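PDB 2IUY: glycosyltransferase from Streptomyces viridochromogenes, which probably transfers a sugar from a nucleotide-activated donor, with retention of configuration, during biosynthesis of the antibiotic avilamycin A. Local coordinates for residues F51-P56 with T66-G71; R190-G195 with E215-V220; A106-H111 with E330-L335. One frame throughout, in Å; residues are numbered along the deposited sequence.

Interaction 1 (F51-P56 with T66-G71)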
loop_
_atom_site.group_PDB
_atom_site.type_symbol
_atom_site.label_atom_id
_atom_site.label_comp_id
_atom_site.label_asym_id
_atom_site.label_seq_id
_atom_site.Cartn_x
_atom_site.Cartn_y
_atom_site.Cartn_z
ATOM N N PHE A 51 5.926 10.679 -15.997
ATOM C CA PHE A 51 7.292 11.038 -15.665
ATOM C C PHE A 51 7.415 10.619 -14.208
ATOM O O PHE A 51 6.687 11.109 -13.373
ATOM C CB PHE A 51 7.511 12.563 -15.893
ATOM C CG PHE A 51 7.348 12.960 -17.335
ATOM C CD1 PHE A 51 8.461 12.996 -18.192
ATOM C CD2 PHE A 51 6.063 13.191 -17.865
ATOM C CE1 PHE A 51 8.301 13.320 -19.526
ATOM C CE2 PHE A 51 5.869 13.507 -19.223
ATOM C CZ PHE A 51 6.985 13.587 -20.048
ATOM N N LEU A 52 8.265 9.613 -13.949
ATOM C CA LEU A 52 8.415 9.054 -12.626
ATOM C C LEU A 52 9.623 9.737 -12.024
ATOM O O LEU A 52 10.687 9.741 -12.640
ATOM C CB LEU A 52 8.572 7.502 -12.659
ATOM C CG LEU A 52 9.015 6.804 -11.377
ATOM C CD1 LEU A 52 7.851 6.908 -10.324
ATOM C CD2 LEU A 52 9.419 5.314 -11.657
ATOM N N LEU A 53 9.433 10.292 -10.826
ATOM C CA LEU A 53 10.457 11.012 -10.094
ATOM C C LEU A 53 10.611 10.304 -8.765
ATOM O O LEU A 53 9.669 9.634 -8.291
ATOM C CB LEU A 53 9.997 12.452 -9.830
ATOM C CG LEU A 53 10.008 13.369 -11.035
ATOM C CD1 LEU A 53 8.818 14.228 -10.822
ATOM C CD2 LEU A 53 11.324 14.217 -10.970
ATOM N N GLY A 54 11.815 10.442 -8.204
ATOM C CA GLY A 54 12.164 9.918 -6.911
ATOM C C GLY A 54 12.391 8.436 -6.966
ATOM O O GLY A 54 12.262 7.777 -5.932
ATOM N N ALA A 55 12.691 7.898 -8.163
ATOM C CA ALA A 55 12.954 6.442 -8.327
ATOM C C ALA A 55 13.867 6.112 -9.545
ATOM O O ALA A 55 13.471 5.336 -10.442
ATOM C CB ALA A 55 11.627 5.664 -8.400
ATOM N N PRO A 56 15.074 6.714 -9.583
ATOM C CA PRO A 56 15.953 6.552 -10.754
ATOM C C PRO A 56 16.419 5.067 -10.866
ATOM O O PRO A 56 16.418 4.337 -9.874
ATOM C CB PRO A 56 17.109 7.548 -10.511
ATOM C CG PRO A 56 17.027 7.922 -9.030
ATOM C CD PRO A 56 15.659 7.552 -8.514
ATOM N N THR A 66 8.571 7.787 -18.733
ATOM C CA THR A 66 9.914 8.306 -18.654
ATOM C C THR A 66 10.369 8.245 -17.206
ATOM O O THR A 66 9.714 8.843 -16.328
ATOM C CB THR A 66 9.972 9.789 -19.135
ATOM O OG1 THR A 66 9.621 9.876 -20.524
ATOM C CG2 THR A 66 11.336 10.396 -18.887
ATOM N N VAL A 67 11.464 7.507 -16.953
ATOM C CA VAL A 67 12.113 7.502 -15.636
ATOM C C VAL A 67 13.110 8.644 -15.553
ATOM O O VAL A 67 14.142 8.633 -16.209
ATOM C CB VAL A 67 12.696 6.087 -15.205
ATOM C CG1 VAL A 67 13.157 6.086 -13.739
ATOM C CG2 VAL A 67 11.619 5.030 -15.353
ATOM N N VAL A 68 12.749 9.658 -14.768
ATOM C CA VAL A 68 13.556 10.878 -14.609
ATOM C C VAL A 68 14.728 10.589 -13.668
ATOM O O VAL A 68 14.526 10.076 -12.546
ATOM C CB VAL A 68 12.698 12.085 -14.066
ATOM C CG1 VAL A 68 13.554 13.322 -13.844
ATOM C CG2 VAL A 68 11.556 12.413 -15.009
ATOM N N PRO A 69 15.954 10.900 -14.104
ATOM C CA PRO A 69 17.118 10.675 -13.240
ATOM C C PRO A 69 17.247 11.652 -12.053
ATOM O O PRO A 69 18.273 12.335 -11.895
ATOM C CB PRO A 69 18.297 10.778 -14.230
ATOM C CG PRO A 69 17.813 11.723 -15.261
ATOM C CD PRO A 69 16.352 11.375 -15.444
ATOM N N ALA A 70 16.211 11.711 -11.220
ATOM C CA ALA A 70 16.191 12.585 -10.047
ATOM C C ALA A 70 15.736 11.768 -8.875
ATOM O O ALA A 70 14.622 11.233 -8.857
ATOM C CB ALA A 70 15.271 13.820 -10.266
ATOM N N GLY A 71 16.666 11.612 -7.948
ATOM C CA GLY A 71 16.491 10.843 -6.744
ATOM C C GLY A 71 16.250 11.773 -5.595
ATOM O O GLY A 71 15.195 11.716 -4.990
HETATM O O HOH W 1 12.828 8.800 -10.843
#

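Interaction 2 (R190-G195 with E215-V220)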
loop_
_atom_site.group_PDB
_atom_site.type_symbol
_atom_site.label_atom_id
_atom_site.label_comp_id
_atom_site.label_asym_id
_atom_site.label_seq_id
_atom_site.Cartn_x
_atom_site.Cartn_y
_atom_site.Cartn_z
ATOM N N ARG A 190 0.364 -22.427 10.864
ATOM C CA ARG A 190 1.626 -21.737 10.691
ATOM C C ARG A 190 1.381 -20.300 10.180
ATOM O O ARG A 190 0.399 -20.026 9.510
ATOM C CB ARG A 190 2.532 -22.551 9.767
ATOM C CG ARG A 190 2.758 -23.968 10.300
ATOM C CD ARG A 190 3.372 -23.953 11.746
ATOM N NE ARG A 190 3.068 -25.198 12.466
ATOM C CZ ARG A 190 2.164 -25.334 13.447
ATOM N NH1 ARG A 190 1.464 -24.295 13.888
ATOM N NH2 ARG A 190 1.968 -26.528 14.010
ATOM N N LEU A 191 2.242 -19.393 10.607
ATOM C CA LEU A 191 2.287 -18.035 10.157
ATOM C C LEU A 191 3.693 -17.753 9.614
ATOM O O LEU A 191 4.680 -17.699 10.371
ATOM C CB LEU A 191 1.967 -17.071 11.299
ATOM C CG LEU A 191 2.053 -15.580 10.925
ATOM C CD1 LEU A 191 0.875 -15.178 10.066
ATOM C CD2 LEU A 191 2.126 -14.723 12.195
ATOM N N VAL A 192 3.754 -17.559 8.293
ATOM C CA VAL A 192 4.916 -16.961 7.661
ATOM C C VAL A 192 4.962 -15.450 7.921
ATOM O O VAL A 192 3.992 -14.721 7.664
ATOM C CB VAL A 192 4.931 -17.290 6.156
ATOM C CG1 VAL A 192 6.083 -16.611 5.467
ATOM C CG2 VAL A 192 5.038 -18.790 5.986
ATOM N N LEU A 193 6.069 -15.013 8.509
ATOM C CA LEU A 193 6.325 -13.622 8.757
ATOM C C LEU A 193 7.278 -13.133 7.695
ATOM O O LEU A 193 8.511 -13.310 7.815
ATOM C CB LEU A 193 6.959 -13.404 10.126
ATOM C CG LEU A 193 6.135 -13.341 11.391
ATOM C CD1 LEU A 193 7.141 -13.228 12.529
ATOM C CD2 LEU A 193 5.318 -12.102 11.368
ATOM N N ALA A 194 6.689 -12.546 6.653
ATOM C CA ALA A 194 7.422 -12.057 5.503
ATOM C C ALA A 194 7.541 -10.515 5.465
ATOM O O ALA A 194 6.650 -9.803 4.982
ATOM C CB ALA A 194 6.790 -12.568 4.231
ATOM N N GLY A 195 8.673 -10.016 5.922
ATOM C CA GLY A 195 8.993 -8.603 5.855
ATOM C C GLY A 195 10.158 -8.335 6.787
ATOM O O GLY A 195 10.606 -9.261 7.498
ATOM N N GLU A 215 7.014 -18.600 11.285
ATOM C CA GLU A 215 8.200 -18.838 10.484
ATOM C C GLU A 215 8.620 -17.508 9.889
ATOM O O GLU A 215 8.067 -17.084 8.866
ATOM C CB GLU A 215 7.967 -19.887 9.377
ATOM C CG GLU A 215 7.255 -21.154 9.866
ATOM C CD GLU A 215 6.686 -22.028 8.732
ATOM O OE1 GLU A 215 7.115 -21.854 7.549
ATOM O OE2 GLU A 215 5.811 -22.889 9.043
ATOM N N PRO A 216 9.603 -16.855 10.531
ATOM C CA PRO A 216 10.101 -15.552 10.074
ATOM C C PRO A 216 11.089 -15.756 8.941
ATOM O O PRO A 216 12.082 -16.475 9.126
ATOM C CB PRO A 216 10.817 -14.999 11.316
ATOM C CG PRO A 216 10.581 -16.012 12.454
ATOM C CD PRO A 216 10.298 -17.296 11.768
ATOM N N ILE A 217 10.836 -15.139 7.796
ATOM C CA ILE A 217 11.667 -15.361 6.609
ATOM C C ILE A 217 12.408 -14.105 6.178
ATOM O O ILE A 217 13.267 -14.142 5.315
ATOM C CB ILE A 217 10.850 -16.018 5.460
ATOM C CG1 ILE A 217 9.621 -15.189 5.082
ATOM C CG2 ILE A 217 10.332 -17.380 5.887
ATOM C CD1 ILE A 217 9.224 -15.400 3.633
ATOM N N GLY A 218 12.098 -12.996 6.839
ATOM C CA GLY A 218 12.728 -11.728 6.554
ATOM C C GLY A 218 12.110 -11.076 5.324
ATOM O O GLY A 218 11.084 -11.543 4.805
ATOM N N GLU A 219 12.749 -9.991 4.874
ATOM C CA GLU A 219 12.246 -9.183 3.768
ATOM C C GLU A 219 12.077 -10.080 2.544
ATOM O O GLU A 219 12.931 -10.910 2.252
ATOM C CB GLU A 219 13.209 -8.017 3.490
ATOM C CG GLU A 219 12.680 -6.910 2.548
ATOM C CD GLU A 219 13.684 -5.797 2.333
ATOM O OE1 GLU A 219 14.514 -5.505 3.243
ATOM O OE2 GLU A 219 13.633 -5.195 1.253
ATOM N N VAL A 220 10.956 -9.933 1.860
ATOM C CA VAL A 220 10.720 -10.657 0.617
ATOM C C VAL A 220 10.471 -9.668 -0.529
ATOM O O VAL A 220 10.241 -8.461 -0.295
ATOM C CB VAL A 220 9.517 -11.646 0.694
ATOM C CG1 VAL A 220 9.777 -12.748 1.701
ATOM C CG2 VAL A 220 8.219 -10.897 1.020
HETATM O O HOH W 2 10.411 -11.660 9.137
#

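Interaction 3 (A106-H111 with E330-L335)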
loop_
_atom_site.group_PDB
_atom_site.type_symbol
_atom_site.label_atom_id
_atom_site.label_comp_id
_atom_site.label_asym_id
_atom_site.label_seq_id
_atom_site.Cartn_x
_atom_site.Cartn_y
_atom_site.Cartn_z
ATOM N N ALA A 106 -1.017 21.724 -12.215
ATOM C CA ALA A 106 -1.817 21.335 -11.040
ATOM C C ALA A 106 -0.962 20.535 -10.062
ATOM O O ALA A 106 -0.073 19.774 -10.459
ATOM C CB ALA A 106 -3.057 20.473 -11.480
ATOM N N PHE A 107 -1.235 20.715 -8.778
ATOM C CA PHE A 107 -0.556 19.942 -7.752
ATOM C C PHE A 107 -1.587 19.088 -6.980
ATOM O O PHE A 107 -2.611 19.596 -6.494
ATOM C CB PHE A 107 0.249 20.837 -6.809
ATOM C CG PHE A 107 1.031 20.071 -5.805
ATOM C CD1 PHE A 107 2.280 19.515 -6.136
ATOM C CD2 PHE A 107 0.517 19.861 -4.522
ATOM C CE1 PHE A 107 3.000 18.774 -5.186
ATOM C CE2 PHE A 107 1.238 19.149 -3.559
ATOM C CZ PHE A 107 2.461 18.585 -3.897
ATOM N N ILE A 108 -1.313 17.784 -6.919
ATOM C CA ILE A 108 -2.162 16.836 -6.191
ATOM C C ILE A 108 -1.292 15.883 -5.379
ATOM O O ILE A 108 -0.153 15.573 -5.765
ATOM C CB ILE A 108 -3.136 16.032 -7.177
ATOM C CG1 ILE A 108 -4.250 15.303 -6.385
ATOM C CG2 ILE A 108 -2.345 15.096 -8.150
ATOM C CD1 ILE A 108 -5.421 14.758 -7.260
ATOM N N SER A 109 -1.826 15.411 -4.251
ATOM C CA SER A 109 -1.079 14.413 -3.428
ATOM C C SER A 109 -1.916 13.181 -3.163
ATOM O O SER A 109 -3.112 13.297 -3.021
ATOM C CB SER A 109 -0.651 15.033 -2.056
ATOM O OG SER A 109 0.111 16.230 -2.249
ATOM N N SER A 110 -1.280 12.017 -3.036
ATOM C CA SER A 110 -1.903 10.872 -2.339
ATOM C C SER A 110 -1.178 10.769 -0.994
ATOM O O SER A 110 0.026 10.526 -0.939
ATOM C CB SER A 110 -1.716 9.550 -3.082
ATOM O OG SER A 110 -2.415 9.484 -4.305
ATOM N N HIS A 111 -1.921 10.954 0.077
ATOM C CA HIS A 111 -1.418 10.755 1.427
ATOM C C HIS A 111 -1.353 9.300 1.865
ATOM O O HIS A 111 -2.373 8.617 1.936
ATOM C CB HIS A 111 -2.230 11.572 2.434
ATOM C CG HIS A 111 -1.443 11.895 3.662
ATOM N ND1 HIS A 111 -0.153 12.384 3.594
ATOM C CD2 HIS A 111 -1.723 11.735 4.979
ATOM C CE1 HIS A 111 0.319 12.531 4.819
ATOM N NE2 HIS A 111 -0.612 12.143 5.675
ATOM N N GLU A 330 -9.906 12.223 -12.947
ATOM C CA GLU A 330 -11.059 13.076 -12.655
ATOM C C GLU A 330 -10.647 14.197 -11.699
ATOM O O GLU A 330 -11.020 15.334 -11.929
ATOM C CB GLU A 330 -12.250 12.238 -12.098
ATOM C CG GLU A 330 -13.554 13.038 -11.849
ATOM C CD GLU A 330 -14.629 12.276 -11.052
ATOM O OE1 GLU A 330 -14.362 11.143 -10.538
ATOM O OE2 GLU A 330 -15.758 12.837 -10.929
ATOM N N GLN A 331 -9.875 13.878 -10.648
ATOM C CA GLN A 331 -9.326 14.890 -9.713
ATOM C C GLN A 331 -8.254 15.779 -10.337
ATOM O O GLN A 331 -8.210 16.945 -10.070
ATOM C CB GLN A 331 -8.791 14.246 -8.409
ATOM C CG GLN A 331 -9.830 13.409 -7.632
ATOM C CD GLN A 331 -11.125 14.202 -7.366
ATOM O OE1 GLN A 331 -11.063 15.386 -7.091
ATOM N NE2 GLN A 331 -12.283 13.550 -7.473
ATOM N N TYR A 332 -7.396 15.241 -11.176
ATOM C CA TYR A 332 -6.484 16.088 -11.956
ATOM C C TYR A 332 -7.239 17.145 -12.758
ATOM O O TYR A 332 -6.857 18.297 -12.751
ATOM C CB TYR A 332 -5.641 15.274 -12.958
ATOM C CG TYR A 332 -4.787 14.120 -12.411
ATOM C CD1 TYR A 332 -4.575 13.914 -11.033
ATOM C CD2 TYR A 332 -4.185 13.225 -13.304
ATOM C CE1 TYR A 332 -3.741 12.823 -10.587
ATOM C CE2 TYR A 332 -3.404 12.181 -12.867
ATOM C CZ TYR A 332 -3.180 11.985 -11.516
ATOM O OH TYR A 332 -2.387 10.879 -11.161
ATOM N N ARG A 333 -8.266 16.723 -13.490
ATOM C CA ARG A 333 -9.098 17.642 -14.275
ATOM C C ARG A 333 -9.861 18.654 -13.422
ATOM O O ARG A 333 -10.078 19.808 -13.866
ATOM C CB ARG A 333 -10.050 16.860 -15.210
ATOM C CG ARG A 333 -9.256 16.059 -16.261
ATOM C CD ARG A 333 -10.046 15.762 -17.500
ATOM N NE ARG A 333 -9.423 14.724 -18.322
ATOM C CZ ARG A 333 -8.475 14.929 -19.235
ATOM N NH1 ARG A 333 -8.012 16.148 -19.491
ATOM N NH2 ARG A 333 -8.007 13.884 -19.909
ATOM N N ARG A 334 -10.286 18.229 -12.232
ATOM C CA ARG A 334 -10.923 19.131 -11.249
ATOM C C ARG A 334 -9.979 20.283 -10.907
ATOM O O ARG A 334 -10.352 21.445 -10.957
ATOM C CB ARG A 334 -11.304 18.332 -9.991
ATOM C CG ARG A 334 -11.725 19.191 -8.775
ATOM C CD ARG A 334 -12.171 18.279 -7.652
ATOM N NE ARG A 334 -12.739 18.925 -6.461
ATOM C CZ ARG A 334 -12.967 18.239 -5.339
ATOM N NH1 ARG A 334 -12.628 16.943 -5.289
ATOM N NH2 ARG A 334 -13.502 18.821 -4.281
ATOM N N LEU A 335 -8.730 19.945 -10.611
ATOM C CA LEU A 335 -7.702 20.914 -10.330
ATOM C C LEU A 335 -7.331 21.796 -11.530
ATOM O O LEU A 335 -7.154 23.008 -11.383
ATOM C CB LEU A 335 -6.456 20.199 -9.736
ATOM C CG LEU A 335 -6.611 19.591 -8.321
ATOM C CD1 LEU A 335 -5.503 18.586 -8.070
ATOM C CD2 LEU A 335 -6.633 20.618 -7.192
#

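Interaction 1 (F51-P56 with T66-G71)
Leu52 is gripped through both backbone polar atoms by segment 66-71. Its N-H reaches Thr66 O at 2.9 Å and a nearly straight 168°, while its carbonyl O accepts from Val68 N at 3.0 Å. The bridges Phe51-Thr66 and Leu52-Val67 show that the strands are parallel. Beyond the strands Gly54 N bonds to Ala70 O, its N-H more bent (143°). Between the diverging chains a water donates to Leu52 O and Val68 O and accepts from Ala55 N.

Among the apolar contacts, Phe51 lies alongside Thr66, its CD1 3.7 Å from Thr66 CB, and Val68 CG2 sits at the edge of the ring. Leu53 CD2 touches Val68 CG1 at 3.7 Å and also Ala70 CB; Trp79 of helix 73-82 packs on both Leu53 and Val68. Pro56 CG rests 3.7 Å from Gly71 CA.

A van der Waals contact of methyl with carbonyl stands apart from these: Val67 CG1, anti to the backbone N (chi1 -171°), lies 3.4 Å from Ala55 O.

Backbone bonds thus carry the pairing, one water bridging between the regular strand bonds and the direct Gly54-Ala70 bond, while side chains add apolar packing.

Interaction 2 (R190-G195 with E215-V220)
The carboxylate of Glu215 and the guanidinium of Arg190 do not stack, their planes being 61° apart. Glu215 OE2 instead approaches the aliphatic part of Arg190, 3.4 Å from its CB, and Arg190 NE remains 5.0 Å from that oxygen. The bend of Arg190 at chi2 carries the guanidinium away, so any attraction between the charges probably acts at a distance. Glu215 OE1 lies near Val192 CG2.

The strands are parallel, as the bridges Val192-Glu215 and Leu193-Pro216 show. Three backbone hydrogen bonds join them: Glu215 N to Leu191 O at 2.7 Å, Leu193 N to Glu215 O, and Ile217 N to Leu193 O. The Leu193 N-H meets the Glu215 carbonyl from above its plane, 47° out of it. A water donates to Leu193 O and Gly195 O and accepts from Gly218 N.

Ile217 CG1 stands between its own backbone N and carbonyl carbon (chi1 57°), which sets it 3.8 Å from Val192 CG1; Ile217 CD1 continues to Ala194 CB. The same Ala194 methyl meets Val220 CG2 at 3.9 Å.

Strand 191-194, helix 200-210 and strand 214-216 form a beta-alpha-beta unit of a Rossmann-like GT-B domain. The loop that follows strand 214-216 carries Val220, a UDP-binding residue, and Glu219, whose OE2 hydrogen-bonds to Tyr29 N.

Interaction 3 (A106-H111 with E330-L335)
Helix 321-336, near the C-terminus, packs on strand 106-111 of the N-terminal Rossmann-like sheet, a return crossing familiar in GT-B glycosyltransferases. The axes of the two segments approach to 8.3 Å at 140° between their N-to-C directions. No hydrogen bond joins the segments; the contact is mainly apolar.

Ile108 meets three helix side chains, each crossing it at about a right angle. Its CG1 is anti to the backbone N (chi1 -166°), extending CD1 to 3.6 Å from Gln331 CB and into the plane of the Tyr332 ring at the edge. The other branch, CG2, approaches Tyr332 CE1 obliquely at 3.6 Å. Leu335 CD1 presses against Ile108 CB at 3.6 Å and lies 3.4 Å from Phe107 O. One helical turn past Gln331, Leu335 sets its CB 3.8 Å from Ala106 CB.

Gln331, bent at chi2, turns its amide away from the strand, where OE1 accepts from Arg334 NH1 at 2.8 Å; Arg334 NH2 makes a salt bridge with Asp139. Tyr332 OH bonds to His89 of the adjoining strand 87-90, while Ile108 also touches Thr124 of strand 123-125. The helix therefore packs on one face of the sheet near its 123-125 edge, against strands 106-111 and 87-90.

In the fold
Interactions 1 and 3 reach the same N-terminal sheet, their centres about 20 Å apart: 51-56/66-71 joins one edge strand, 65-67, to its neighbour, whereas 106-111/330-335 packs a helix on the face of its second strand from the other edge. Interaction 2 is the counterpart of interaction 1 in the other sheet, whose strand order 3-2-1-4-5-6 is identical; both are partly buried edge pairings with backbone bonds and a water where the chains part. Interaction 3 is buried and depends on side-chain packing. Along the chain interaction 2 is nested in the loop closed by interaction 3. Interaction 2 alone contains a UDP-binding residue; interaction 3 lies away from the annotated sites.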